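PDB 5TNV: AP endonuclease, family protein 2 from Mycobacterium smegmatis, which binds magnesium through a xylose isomerase-like TIM barrel and may act as an endonuclease. Local coordinates for residues A[28-33]-A[100-105]; A[34-39]-A[58-63]; A[155-160]-A[267-272]; A[272-277]-A[315-320]. All coordinates share one frame; numbering follows the deposited sequence.

Contact 1 of 4, residues A[28-33]-A[100-105]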
loop_
_atom_site.group_PDB
_atom_site.type_symbol
_atom_site.label_atom_id
_atom_site.label_comp_id
_atom_site.label_asym_id
_atom_site.label_seq_id
_atom_site.Cartn_x
_atom_site.Cartn_y
_atom_site.Cartn_z
ATOM N N PRO A 28 13.160 12.886 -18.117
ATOM C CA PRO A 28 13.778 12.899 -16.787
ATOM C C PRO A 28 12.763 12.677 -15.664
ATOM O O PRO A 28 11.766 13.374 -15.617
ATOM C CB PRO A 28 14.472 14.270 -16.721
ATOM C CG PRO A 28 14.728 14.611 -18.145
ATOM C CD PRO A 28 13.435 14.164 -18.802
ATOM N N ILE A 29 13.107 11.727 -14.797
ATOM C CA ILE A 29 12.274 11.372 -13.630
ATOM C C ILE A 29 13.216 11.410 -12.442
ATOM O O ILE A 29 13.910 10.411 -12.148
ATOM C CB ILE A 29 11.544 10.047 -13.792
ATOM C CG1 ILE A 29 10.657 9.994 -15.064
ATOM C CG2 ILE A 29 10.733 9.765 -12.560
ATOM C CD1 ILE A 29 10.344 8.549 -15.477
ATOM N N ALA A 30 13.300 12.538 -11.769
ATOM C CA ALA A 30 14.352 12.747 -10.780
ATOM C C ALA A 30 13.995 12.286 -9.389
ATOM O O ALA A 30 12.855 12.439 -8.947
ATOM C CB ALA A 30 14.668 14.230 -10.685
ATOM N N ALA A 31 14.972 11.735 -8.674
ATOM C CA ALA A 31 14.846 11.510 -7.237
ATOM C C ALA A 31 15.064 12.804 -6.484
ATOM O O ALA A 31 16.164 13.407 -6.571
ATOM C CB ALA A 31 15.831 10.477 -6.741
ATOM N N ASN A 32 14.106 13.258 -5.716
ATOM C CA ASN A 32 14.292 14.423 -4.841
ATOM C C ASN A 32 15.174 14.032 -3.678
ATOM O O ASN A 32 14.883 13.028 -3.046
ATOM C CB ASN A 32 12.914 14.884 -4.357
ATOM C CG ASN A 32 12.887 16.180 -3.611
ATOM O OD1 ASN A 32 13.452 16.213 -2.512
ATOM N ND2 ASN A 32 12.271 17.222 -4.122
ATOM N N MET A 33 16.244 14.796 -3.382
ATOM C CA MET A 33 17.218 14.445 -2.349
ATOM C C MET A 33 16.881 14.973 -0.949
ATOM O O MET A 33 17.665 14.754 -0.031
ATOM C CB MET A 33 18.606 14.960 -2.766
ATOM C CG MET A 33 19.102 14.326 -4.065
ATOM S SD MET A 33 19.427 12.548 -3.973
ATOM C CE MET A 33 20.991 12.552 -3.087
ATOM N N ILE A 100 21.596 15.941 -12.844
ATOM C CA ILE A 100 20.594 16.810 -12.260
ATOM C C ILE A 100 19.679 17.358 -13.367
ATOM O O ILE A 100 20.153 18.045 -14.270
ATOM C CB ILE A 100 21.209 17.954 -11.473
ATOM C CG1 ILE A 100 21.941 17.400 -10.237
ATOM C CG2 ILE A 100 20.179 18.966 -11.089
ATOM C CD1 ILE A 100 22.798 18.390 -9.492
ATOM N N SER A 101 18.369 17.084 -13.258
ATOM C CA SER A 101 17.386 17.588 -14.208
ATOM C C SER A 101 16.633 18.811 -13.722
ATOM O O SER A 101 16.088 19.573 -14.551
ATOM C CB SER A 101 16.412 16.468 -14.608
ATOM O OG SER A 101 15.906 15.813 -13.461
ATOM N N SER A 102 16.566 19.040 -12.418
ATOM C CA SER A 102 15.841 20.157 -11.830
ATOM C C SER A 102 16.471 20.450 -10.462
ATOM O O SER A 102 17.068 19.547 -9.865
ATOM C CB SER A 102 14.354 19.826 -11.675
ATOM O OG SER A 102 14.145 18.658 -10.907
ATOM N N ILE A 103 16.306 21.676 -10.001
ATOM C CA ILE A 103 16.749 22.061 -8.657
ATOM C C ILE A 103 15.553 22.733 -7.955
ATOM O O ILE A 103 15.115 23.801 -8.377
ATOM C CB ILE A 103 17.963 22.988 -8.658
ATOM C CG1 ILE A 103 19.118 22.401 -9.442
ATOM C CG2 ILE A 103 18.330 23.340 -7.223
ATOM C CD1 ILE A 103 20.306 23.335 -9.640
ATOM N N SER A 104 15.093 22.111 -6.882
ATOM C CA SER A 104 13.918 22.563 -6.132
ATOM C C SER A 104 14.289 23.141 -4.795
ATOM O O SER A 104 14.662 22.435 -3.861
ATOM C CB SER A 104 12.929 21.399 -5.920
ATOM O OG SER A 104 12.417 20.934 -7.165
ATOM N N MET A 105 14.123 24.457 -4.649
ATOM C CA MET A 105 14.265 25.103 -3.364
ATOM C C MET A 105 13.101 24.710 -2.483
ATOM O O MET A 105 11.998 24.602 -2.987
ATOM C CB MET A 105 14.331 26.618 -3.550
ATOM C CG MET A 105 15.527 27.084 -4.338
ATOM S SD MET A 105 15.525 28.846 -4.690
ATOM C CE MET A 105 15.815 29.691 -3.119
#
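P28 and S101 bring the backbones of 28-33 and 100-105 nearest together, with CA of P28 6.5 Å from CA of S101. From there the two chains run the same way but spread, until CA of M33 lies 11.1 Å from CA of M105. No hydrogen bond joins them, because they are not neighbours in the sheet: strand 68-70 runs between them, and A31 pairs through its backbone with H68 and D70. What meets is therefore side chains reaching across the strand in the middle. At S101 the strand 99-104 is interrupted; psi of -22° breaks the alternation of sides, and S101 and S102 both turn toward the first strand. CB of S101 rests against CB of P28 at 3.6 Å. Its OG, held between the backbone N and the carbonyl carbon (chi1 50°), lies 3.4 Å from CB of A30, with CB of P28 slightly farther, at 3.9 Å. S102 comes less close: its OG is 4.5 Å from CB of A30 and is hydrogen-bonded to OD2 of D70. The same carboxylate oxygen also takes S104 OG, which in turn is hydrogen-bonded to NE2 of H252, a magnesium ligand. The strand thus changes character along its length: small, close-fitting groups at the start, then serines in a polar network that reaches the metal-binding histidine. All the touching residues are buried, as expected for inward-facing positions on next-but-one parallel strands of a TIM barrel, which carries its metal site at the C-terminal ends of its strands.

Contact 2 of 4, residues A[34-39]-A[58-63]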
loop_
_atom_site.group_PDB
_atom_site.type_symbol
_atom_site.label_atom_id
_atom_site.label_comp_id
_atom_site.label_asym_id
_atom_site.label_seq_id
_atom_site.Cartn_x
_atom_site.Cartn_y
_atom_site.Cartn_z
ATOM N N LEU A 34 15.727 15.610 -0.760
ATOM C CA LEU A 34 15.476 16.263 0.536
ATOM C C LEU A 34 15.452 15.201 1.656
ATOM O O LEU A 34 15.821 15.559 2.805
ATOM C CB LEU A 34 14.281 17.142 0.505
ATOM C CG LEU A 34 12.932 16.704 0.586
ATOM C CD1 LEU A 34 12.481 16.383 2.009
ATOM C CD2 LEU A 34 12.033 17.887 0.204
ATOM N N GLY A 35 15.069 13.956 1.406
ATOM C CA GLY A 35 15.030 12.982 2.445
ATOM C C GLY A 35 16.357 12.666 3.064
ATOM O O GLY A 35 16.393 12.108 4.189
ATOM N N PHE A 36 17.470 12.982 2.404
ATOM C CA PHE A 36 18.780 12.818 3.031
ATOM C C PHE A 36 19.060 13.880 4.071
ATOM O O PHE A 36 19.937 13.683 4.921
ATOM C CB PHE A 36 19.889 12.811 1.974
ATOM C CG PHE A 36 19.908 11.536 1.138
ATOM C CD1 PHE A 36 20.454 10.369 1.620
ATOM C CD2 PHE A 36 19.372 11.506 -0.119
ATOM C CE1 PHE A 36 20.452 9.191 0.864
ATOM C CE2 PHE A 36 19.341 10.337 -0.897
ATOM C CZ PHE A 36 19.911 9.163 -0.397
ATOM N N GLY A 37 18.384 15.005 3.985
ATOM C CA GLY A 37 18.654 16.129 4.872
ATOM C C GLY A 37 20.060 16.675 4.663
ATOM O O GLY A 37 20.771 16.346 3.716
ATOM N N ASN A 38 20.460 17.538 5.588
ATOM C CA ASN A 38 21.751 18.219 5.460
ATOM C C ASN A 38 22.724 17.977 6.592
ATOM O O ASN A 38 23.701 18.719 6.740
ATOM C CB ASN A 38 21.552 19.686 5.123
ATOM C CG ASN A 38 20.929 20.468 6.196
ATOM O OD1 ASN A 38 20.819 20.035 7.349
ATOM N ND2 ASN A 38 20.536 21.679 5.800
ATOM N N ARG A 39 22.536 16.897 7.324
ATOM C CA ARG A 39 23.498 16.463 8.328
ATOM C C ARG A 39 24.357 15.346 7.763
ATOM O O ARG A 39 23.887 14.404 7.063
ATOM C CB ARG A 39 22.797 16.040 9.620
ATOM C CG ARG A 39 21.793 17.054 10.120
ATOM C CD ARG A 39 22.350 18.465 10.231
ATOM N NE ARG A 39 23.516 18.446 11.141
ATOM C CZ ARG A 39 24.343 19.504 11.255
ATOM N NH1 ARG A 39 24.088 20.598 10.575
ATOM N NH2 ARG A 39 25.383 19.465 12.073
ATOM N N LEU A 58 24.439 9.392 -3.048
ATOM C CA LEU A 58 24.076 9.322 -4.460
ATOM C C LEU A 58 23.980 7.850 -4.920
ATOM O O LEU A 58 23.089 7.473 -5.678
ATOM C CB LEU A 58 25.077 10.075 -5.274
ATOM C CG LEU A 58 25.006 11.592 -5.165
ATOM C CD1 LEU A 58 26.307 12.224 -5.645
ATOM C CD2 LEU A 58 23.783 12.148 -5.932
ATOM N N ARG A 59 24.906 7.026 -4.446
ATOM C CA ARG A 59 24.941 5.605 -4.846
ATOM C C ARG A 59 23.645 4.901 -4.477
ATOM O O ARG A 59 23.175 4.040 -5.227
ATOM C CB ARG A 59 26.116 4.937 -4.165
ATOM C CG ARG A 59 26.453 3.553 -4.716
ATOM C CD ARG A 59 27.749 3.024 -4.110
ATOM N NE ARG A 59 28.860 3.925 -4.478
ATOM C CZ ARG A 59 29.983 4.052 -3.782
ATOM N NH1 ARG A 59 30.214 3.306 -2.726
ATOM N NH2 ARG A 59 30.905 4.901 -4.189
ATOM N N GLN A 60 23.077 5.218 -3.311
ATOM C CA GLN A 60 21.832 4.587 -2.905
ATOM C C GLN A 60 20.721 4.878 -3.909
ATOM O O GLN A 60 19.825 4.039 -4.113
ATOM C CB GLN A 60 21.403 5.079 -1.516
ATOM C CG GLN A 60 22.333 4.609 -0.407
ATOM C CD GLN A 60 21.802 5.061 0.924
ATOM O OE1 GLN A 60 20.700 4.676 1.337
ATOM N NE2 GLN A 60 22.540 5.899 1.605
ATOM N N VAL A 61 20.725 6.078 -4.464
ATOM C CA VAL A 61 19.737 6.520 -5.450
ATOM C C VAL A 61 19.943 5.773 -6.763
ATOM O O VAL A 61 18.998 5.231 -7.347
ATOM C CB VAL A 61 19.839 8.049 -5.593
ATOM C CG1 VAL A 61 18.859 8.511 -6.641
ATOM C CG2 VAL A 61 19.605 8.728 -4.273
ATOM N N ARG A 62 21.195 5.721 -7.256
ATOM C CA ARG A 62 21.479 4.976 -8.494
ATOM C C ARG A 62 21.158 3.499 -8.344
ATOM O O ARG A 62 20.639 2.889 -9.284
ATOM C CB ARG A 62 22.974 5.168 -8.829
ATOM C CG ARG A 62 23.393 4.436 -10.103
ATOM C CD ARG A 62 22.645 4.979 -11.319
ATOM N NE ARG A 62 23.176 4.402 -12.533
ATOM C CZ ARG A 62 22.539 4.528 -13.673
ATOM N NH1 ARG A 62 21.394 5.206 -13.755
ATOM N NH2 ARG A 62 23.023 4.001 -14.759
ATOM N N GLU A 63 21.467 2.901 -7.189
ATOM C CA GLU A 63 21.148 1.492 -6.940
ATOM C C GLU A 63 19.670 1.162 -7.142
ATOM O O GLU A 63 19.351 0.018 -7.476
ATOM C CB GLU A 63 21.521 1.115 -5.489
ATOM C CG GLU A 63 23.031 0.914 -5.308
ATOM C CD GLU A 63 23.451 0.865 -3.847
ATOM O OE1 GLU A 63 22.653 1.234 -2.952
ATOM O OE2 GLU A 63 24.625 0.442 -3.601
#
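The helical turn that offers Q60 and V61 to F36 is braced by E63 N, which donates to R59 O at 2.8 Å, and by R62 N, which donates to L58 O at 3.0 Å. Facing it, the short 3-10 turn 34-36 is closed by G37 N donating to L34 O at 2.9 Å, and it sends the ring of F36 out toward the helix. With CG beside the backbone N and anti to the carbonyl carbon (chi1 -72°), the ring arrives rim first, and both partners sit at its edge near its plane. One side of the rim meets V61: CG2 is 3.7 Å from CE2 of F36 and 3.9 Å from CZ, an apolar contact made by a single methyl branch. The other side meets the end of Q60, whose NE2 lies 4.0 Å from CE1 of F36 with the amide plane almost perpendicular to the ring, at 88°. Q60 gets there on a chain extended beyond CG. This is the first beta-alpha unit of the barrel: the loop that leaves the C-terminal end of strand 29-32 folds its phenylalanine back over the helix that follows, 51-63. L307, from the last helix of the barrel, touches F36, Q60 and V61 alike, closing the cluster between first and last helices. Toward solvent the helix turns polar, with R62 salt-bridged to D67 and R59 to E96. A second subunit approaches the same helix, where R286 of that subunit packs on Q60 and S323 OG of that subunit is hydrogen-bonded to OE1 of E63.

Contact 3 of 4, residues A[155-160]-A[267-272]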
loop_
_atom_site.group_PDB
_atom_site.type_symbol
_atom_site.label_atom_id
_atom_site.label_comp_id
_atom_site.label_asym_id
_atom_site.label_seq_id
_atom_site.Cartn_x
_atom_site.Cartn_y
_atom_site.Cartn_z
ATOM N N TRP A 155 2.108 14.349 11.468
ATOM C CA TRP A 155 2.508 14.896 10.186
ATOM C C TRP A 155 2.419 16.422 10.291
ATOM O O TRP A 155 1.449 16.939 10.864
ATOM C CB TRP A 155 1.647 14.470 9.051
ATOM C CG TRP A 155 1.541 13.021 8.751
ATOM C CD1 TRP A 155 0.400 12.250 8.841
ATOM C CD2 TRP A 155 2.571 12.177 8.245
ATOM N NE1 TRP A 155 0.706 10.969 8.435
ATOM C CE2 TRP A 155 2.026 10.903 8.051
ATOM C CE3 TRP A 155 3.917 12.388 7.929
ATOM C CZ2 TRP A 155 2.800 9.842 7.545
ATOM C CZ3 TRP A 155 4.677 11.352 7.439
ATOM C CH2 TRP A 155 4.091 10.086 7.256
ATOM N N PHE A 156 3.345 17.133 9.630
ATOM C CA PHE A 156 3.323 18.602 9.771
ATOM C C PHE A 156 2.024 19.200 9.268
ATOM O O PHE A 156 1.630 20.272 9.732
ATOM C CB PHE A 156 4.543 19.226 9.090
ATOM C CG PHE A 156 4.620 19.071 7.575
ATOM C CD1 PHE A 156 3.895 19.900 6.735
ATOM C CD2 PHE A 156 5.460 18.106 7.002
ATOM C CE1 PHE A 156 3.989 19.763 5.350
ATOM C CE2 PHE A 156 5.560 17.974 5.630
ATOM C CZ PHE A 156 4.805 18.815 4.824
ATOM N N TRP A 157 1.402 18.581 8.263
ATOM C CA TRP A 157 0.224 19.153 7.630
ATOM C C TRP A 157 -1.027 18.995 8.478
ATOM O O TRP A 157 -2.105 19.499 8.075
ATOM C CB TRP A 157 -0.009 18.572 6.234
ATOM C CG TRP A 157 -0.171 17.084 6.206
ATOM C CD1 TRP A 157 -1.272 16.347 6.526
ATOM C CD2 TRP A 157 0.843 16.132 5.813
ATOM N NE1 TRP A 157 -1.032 15.014 6.381
ATOM C CE2 TRP A 157 0.272 14.844 5.936
ATOM C CE3 TRP A 157 2.170 16.252 5.413
ATOM C CZ2 TRP A 157 0.981 13.692 5.628
ATOM C CZ3 TRP A 157 2.877 15.119 5.107
ATOM C CH2 TRP A 157 2.275 13.852 5.230
ATOM N N LEU A 158 -0.945 18.367 9.645
ATOM C CA LEU A 158 -2.111 18.223 10.502
ATOM C C LEU A 158 -2.505 19.509 11.190
ATOM O O LEU A 158 -3.639 19.577 11.686
ATOM C CB LEU A 158 -1.891 17.105 11.523
ATOM C CG LEU A 158 -1.703 15.725 10.940
ATOM C CD1 LEU A 158 -1.485 14.692 12.058
ATOM C CD2 LEU A 158 -2.875 15.282 10.046
ATOM N N VAL A 159 -1.624 20.505 11.241
ATOM C CA VAL A 159 -1.978 21.817 11.799
ATOM C C VAL A 159 -1.456 22.854 10.792
ATOM O O VAL A 159 -0.457 22.649 10.107
ATOM C CB VAL A 159 -1.510 22.088 13.214
ATOM C CG1 VAL A 159 -1.977 21.081 14.268
ATOM C CG2 VAL A 159 -0.011 22.180 13.208
ATOM N N GLN A 160 -2.128 23.963 10.731
ATOM C CA GLN A 160 -1.714 25.073 9.878
ATOM C C GLN A 160 -0.453 25.694 10.433
ATOM O O GLN A 160 -0.320 25.865 11.646
ATOM C CB GLN A 160 -2.851 26.114 9.842
ATOM C CG GLN A 160 -2.665 27.178 8.802
ATOM C CD GLN A 160 -3.856 28.096 8.737
ATOM O OE1 GLN A 160 -4.679 27.956 7.820
ATOM N NE2 GLN A 160 -3.966 28.962 9.708
ATOM N N TYR A 267 -11.204 13.162 8.800
ATOM C CA TYR A 267 -10.426 12.929 7.592
ATOM C C TYR A 267 -9.213 12.042 7.926
ATOM O O TYR A 267 -8.723 12.102 9.057
ATOM C CB TYR A 267 -9.874 14.241 7.032
ATOM C CG TYR A 267 -10.881 15.149 6.376
ATOM C CD1 TYR A 267 -11.590 16.107 7.124
ATOM C CD2 TYR A 267 -11.124 15.073 5.014
ATOM C CE1 TYR A 267 -12.516 16.947 6.532
ATOM C CE2 TYR A 267 -12.058 15.911 4.424
ATOM C CZ TYR A 267 -12.746 16.833 5.184
ATOM O OH TYR A 267 -13.657 17.654 4.537
ATOM N N SER A 268 -8.683 11.379 6.922
ATOM C CA SER A 268 -7.425 10.692 7.053
ATOM C C SER A 268 -6.705 10.644 5.714
ATOM O O SER A 268 -7.316 10.668 4.648
ATOM C CB SER A 268 -7.640 9.313 7.682
ATOM O OG SER A 268 -8.542 8.575 6.935
ATOM N N SER A 269 -5.385 10.551 5.806
ATOM C CA SER A 269 -4.543 10.358 4.607
ATOM C C SER A 269 -3.254 9.675 5.017
ATOM O O SER A 269 -2.818 9.793 6.168
ATOM C CB SER A 269 -4.253 11.680 3.892
ATOM O OG SER A 269 -3.428 12.502 4.701
ATOM N N ALA A 270 -2.651 8.974 4.076
ATOM C CA ALA A 270 -1.378 8.289 4.298
ATOM C C ALA A 270 -0.539 8.363 3.042
ATOM O O ALA A 270 -1.042 8.087 1.940
ATOM C CB ALA A 270 -1.542 6.833 4.688
ATOM N N PRO A 271 0.762 8.686 3.142
ATOM C CA PRO A 271 1.597 8.658 1.932
ATOM C C PRO A 271 1.664 7.249 1.385
ATOM O O PRO A 271 1.887 6.298 2.121
ATOM C CB PRO A 271 2.955 9.152 2.423
ATOM C CG PRO A 271 2.916 9.229 3.856
ATOM C CD PRO A 271 1.518 9.062 4.336
ATOM N N LEU A 272 1.504 7.118 0.061
ATOM C CA LEU A 272 1.552 5.839 -0.601
ATOM C C LEU A 272 2.179 5.995 -1.981
ATOM O O LEU A 272 2.151 7.109 -2.539
ATOM C CB LEU A 272 0.150 5.249 -0.814
ATOM C CG LEU A 272 -0.566 4.728 0.439
ATOM C CD1 LEU A 272 -1.990 4.339 0.069
ATOM C CD2 LEU A 272 0.173 3.556 1.050
HETATM O O HOH W 1 -0.700 8.497 7.510
HETATM O O HOH W 2 -2.772 12.799 7.309
#
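W155 and W157 direct their indole N-H groups at strand 267-272, one above the other, and each reaches it through a water. CZ2 of W157 stands 3.2 Å above the plane of the W155 ring, offset toward the rim, while CB of W155 sits over the centre of the W157 ring. W155 just precedes the 3-10 turn 156-158, closed by L158 N donating to W155 O, and W157 lies within it. Their torsions differ: CG of W155 is beside the backbone N and anti to the carbonyl carbon (chi1 -60°), that of W157 between the two (chi1 58°). NE1 of W155 donates to water 1 at 3.0 Å, in the indole plane, and that water donates to S269 O at 2.8 Å. NE1 of W157 donates to water 2 at 3.0 Å, again in plane, and the water donates to S269 OG at 2.7 Å. The hydroxyl is also hydrogen-bonded to R229 O. One serine thus answers two tryptophans, with its carbonyl and its side chain. P271 makes the direct contact: coming from the opposite direction to W155, it meets the benzo ring obliquely, with CD 3.5 Å from CZ2 and CG 3.7 Å from CH2 of W155. Further rings meet the indoles edge-to-face: Y256 at W157, and Y278 of a second subunit at W155. D259 of that subunit accepts from S269 N. This is the loop between helices 148-152 and 169-185, packed on the hairpin in which barrel strand 251-261 runs on to the antiparallel strand 266-272, at the subunit interface.

Contact 4 of 4, residues A[272-277]-A[315-320]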
loop_
_atom_site.group_PDB
_atom_site.type_symbol
_atom_site.label_atom_id
_atom_site.label_comp_id
_atom_site.label_asym_id
_atom_site.label_seq_id
_atom_site.Cartn_x
_atom_site.Cartn_y
_atom_site.Cartn_z
ATOM N N LEU A 272 1.504 7.118 0.061
ATOM C CA LEU A 272 1.552 5.839 -0.601
ATOM C C LEU A 272 2.179 5.995 -1.981
ATOM O O LEU A 272 2.151 7.109 -2.539
ATOM C CB LEU A 272 0.150 5.249 -0.814
ATOM C CG LEU A 272 -0.566 4.728 0.439
ATOM C CD1 LEU A 272 -1.990 4.339 0.069
ATOM C CD2 LEU A 272 0.173 3.556 1.050
ATOM N N PRO A 273 2.694 4.902 -2.568
ATOM C CA PRO A 273 3.079 4.929 -3.988
ATOM C C PRO A 273 2.007 5.548 -4.875
ATOM O O PRO A 273 0.804 5.459 -4.611
ATOM C CB PRO A 273 3.276 3.456 -4.314
ATOM C CG PRO A 273 3.719 2.844 -2.987
ATOM C CD PRO A 273 2.931 3.599 -1.959
ATOM N N LEU A 274 2.469 6.135 -5.983
ATOM C CA LEU A 274 1.562 6.662 -6.983
ATOM C C LEU A 274 0.436 5.679 -7.334
ATOM O O LEU A 274 -0.725 6.100 -7.444
ATOM C CB LEU A 274 2.264 7.063 -8.283
ATOM C CG LEU A 274 3.338 8.154 -8.172
ATOM C CD1 LEU A 274 3.906 8.461 -9.548
ATOM C CD2 LEU A 274 2.833 9.408 -7.491
ATOM N N LYS A 275 0.764 4.408 -7.527
ATOM C CA LYS A 275 -0.214 3.428 -7.974
ATOM C C LYS A 275 -1.371 3.204 -6.994
ATOM O O LYS A 275 -2.399 2.702 -7.394
ATOM C CB LYS A 275 0.500 2.087 -8.241
ATOM C CG LYS A 275 -0.355 1.054 -9.014
ATOM C CD LYS A 275 0.404 -0.206 -9.335
ATOM C CE LYS A 275 1.529 -0.031 -10.271
ATOM N NZ LYS A 275 2.215 -1.280 -10.627
ATOM N N TYR A 276 -1.146 3.494 -5.703
ATOM C CA TYR A 276 -2.070 3.054 -4.640
ATOM C C TYR A 276 -2.855 4.150 -3.988
ATOM O O TYR A 276 -3.753 3.840 -3.185
ATOM C CB TYR A 276 -1.314 2.258 -3.555
ATOM C CG TYR A 276 -0.496 1.111 -4.033
ATOM C CD1 TYR A 276 -0.834 0.351 -5.165
ATOM C CD2 TYR A 276 0.654 0.775 -3.356
ATOM C CE1 TYR A 276 -0.045 -0.706 -5.583
ATOM C CE2 TYR A 276 1.462 -0.262 -3.793
ATOM C CZ TYR A 276 1.121 -1.012 -4.896
ATOM O OH TYR A 276 1.950 -2.019 -5.276
ATOM N N GLY A 277 -2.547 5.426 -4.224
ATOM C CA GLY A 277 -3.221 6.502 -3.553
ATOM C C GLY A 277 -4.481 6.983 -4.248
ATOM O O GLY A 277 -4.959 6.343 -5.199
ATOM N N GLU A 315 9.625 3.890 -11.625
ATOM C CA GLU A 315 9.308 2.769 -12.506
ATOM C C GLU A 315 7.868 2.860 -12.996
ATOM O O GLU A 315 7.571 2.531 -14.147
ATOM C CB GLU A 315 9.586 1.445 -11.817
ATOM C CG GLU A 315 11.057 1.185 -11.636
ATOM C CD GLU A 315 11.394 -0.115 -10.966
ATOM O OE1 GLU A 315 10.475 -0.830 -10.595
ATOM O OE2 GLU A 315 12.615 -0.394 -10.795
ATOM N N TYR A 316 6.961 3.269 -12.112
ATOM C CA TYR A 316 5.556 3.455 -12.447
ATOM C C TYR A 316 5.377 4.472 -13.556
ATOM O O TYR A 316 4.675 4.214 -14.540
ATOM C CB TYR A 316 4.823 3.863 -11.165
ATOM C CG TYR A 316 3.378 4.244 -11.408
ATOM C CD1 TYR A 316 2.408 3.252 -11.392
ATOM C CD2 TYR A 316 2.959 5.535 -11.640
ATOM C CE1 TYR A 316 1.082 3.524 -11.616
ATOM C CE2 TYR A 316 1.630 5.823 -11.823
ATOM C CZ TYR A 316 0.684 4.811 -11.811
ATOM O OH TYR A 316 -0.644 5.127 -11.990
ATOM N N ILE A 317 5.972 5.646 -13.386
ATOM C CA ILE A 317 5.862 6.709 -14.384
ATOM C C ILE A 317 6.412 6.218 -15.720
ATOM O O ILE A 317 5.820 6.464 -16.777
ATOM C CB ILE A 317 6.562 8.002 -13.908
ATOM C CG1 ILE A 317 5.894 8.577 -12.662
ATOM C CG2 ILE A 317 6.653 9.029 -15.020
ATOM C CD1 ILE A 317 6.716 9.604 -11.943
ATOM N N LEU A 318 7.553 5.534 -15.706
ATOM C CA LEU A 318 8.144 5.055 -16.944
ATOM C C LEU A 318 7.163 4.116 -17.653
ATOM O O LEU A 318 7.046 4.217 -18.882
ATOM C CB LEU A 318 9.491 4.424 -16.607
ATOM C CG LEU A 318 10.216 3.744 -17.768
ATOM C CD1 LEU A 318 10.575 4.771 -18.825
ATOM C CD2 LEU A 318 11.413 2.968 -17.237
ATOM N N GLN A 319 6.464 3.238 -16.969
ATOM C CA GLN A 319 5.504 2.354 -17.654
ATOM C C GLN A 319 4.373 3.188 -18.217
ATOM O O GLN A 319 3.897 2.889 -19.346
ATOM C CB GLN A 319 5.034 1.246 -16.715
ATOM C CG GLN A 319 4.195 0.187 -17.427
ATOM C CD GLN A 319 2.729 0.507 -17.709
ATOM O OE1 GLN A 319 2.072 1.249 -16.967
ATOM N NE2 GLN A 319 2.218 -0.009 -18.802
ATOM N N VAL A 320 3.804 4.106 -17.476
ATOM C CA VAL A 320 2.686 4.905 -17.941
ATOM C C VAL A 320 3.104 5.659 -19.218
ATOM O O VAL A 320 2.366 5.673 -20.209
ATOM C CB VAL A 320 2.180 5.864 -16.840
ATOM C CG1 VAL A 320 1.160 6.861 -17.387
ATOM C CG2 VAL A 320 1.557 5.088 -15.676
#
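Y316 swings its CG opposite the backbone N (chi1 173°), which carries the ring off the helix and against the turn holding L274 and K275. K275 bends at chi3 (-66°), so its chain folds back along the tyrosine: CE is 3.6 Å from CD1 of Y316, and CB is 3.7 Å from CE1. The backbone N of K275 stands over one face of the ring, 4.2 Å above its plane and toward the rim, while V320 CG2 covers the opposite face. L274 meets the CD2/CE2 side of the ring obliquely, as K275 meets the CD1/CE1 side. Its CD1 is 3.7 Å from CD2 of Y316 and equally 3.7 Å from CG1 of I317, wedging the leucine between two helix residues. L274 N is hydrogen-bonded to N313 OD1 and L274 O to N255 ND2, which ties the turn to helix 306-325 and strand 251-261. The polar tips leave the contact: NZ of K275 forms a salt bridge with E312 of a third subunit, and OH of Y316 a hydrogen bond with D305 of that subunit. Apolar parts thus pack within one chain while polar ends bond between chains, so K275 and Y316 serve both the packing of the turn on the helix and the contact with the third subunit.

How the contacts relate
Contact 1 is the most central, buried inside the barrel about 8 Å from the chain's centre; contacts 2, 3 and 4 lie 15 to 18 Å out, where subunits meet, contact 2 only partly buried but 3 and 4 buried. Contacts 1 and 2 share a beta-alpha unit: A31 CB touches V61 CG1 at 3.6 Å. Contact 4 reaches the same strand through the last helix, I29 CD1 lying 3.7 Å from I317 CG2. Contacts 3 and 4 follow each other through L272, where hairpin becomes turn. Chemistry tracks position: small groups and serines inside, a phenylalanine rim on a helix in contact 2, water-bridged indoles in contact 3, and in contact 4 a tyrosine against a turn, its polar ends bonded to another subunit.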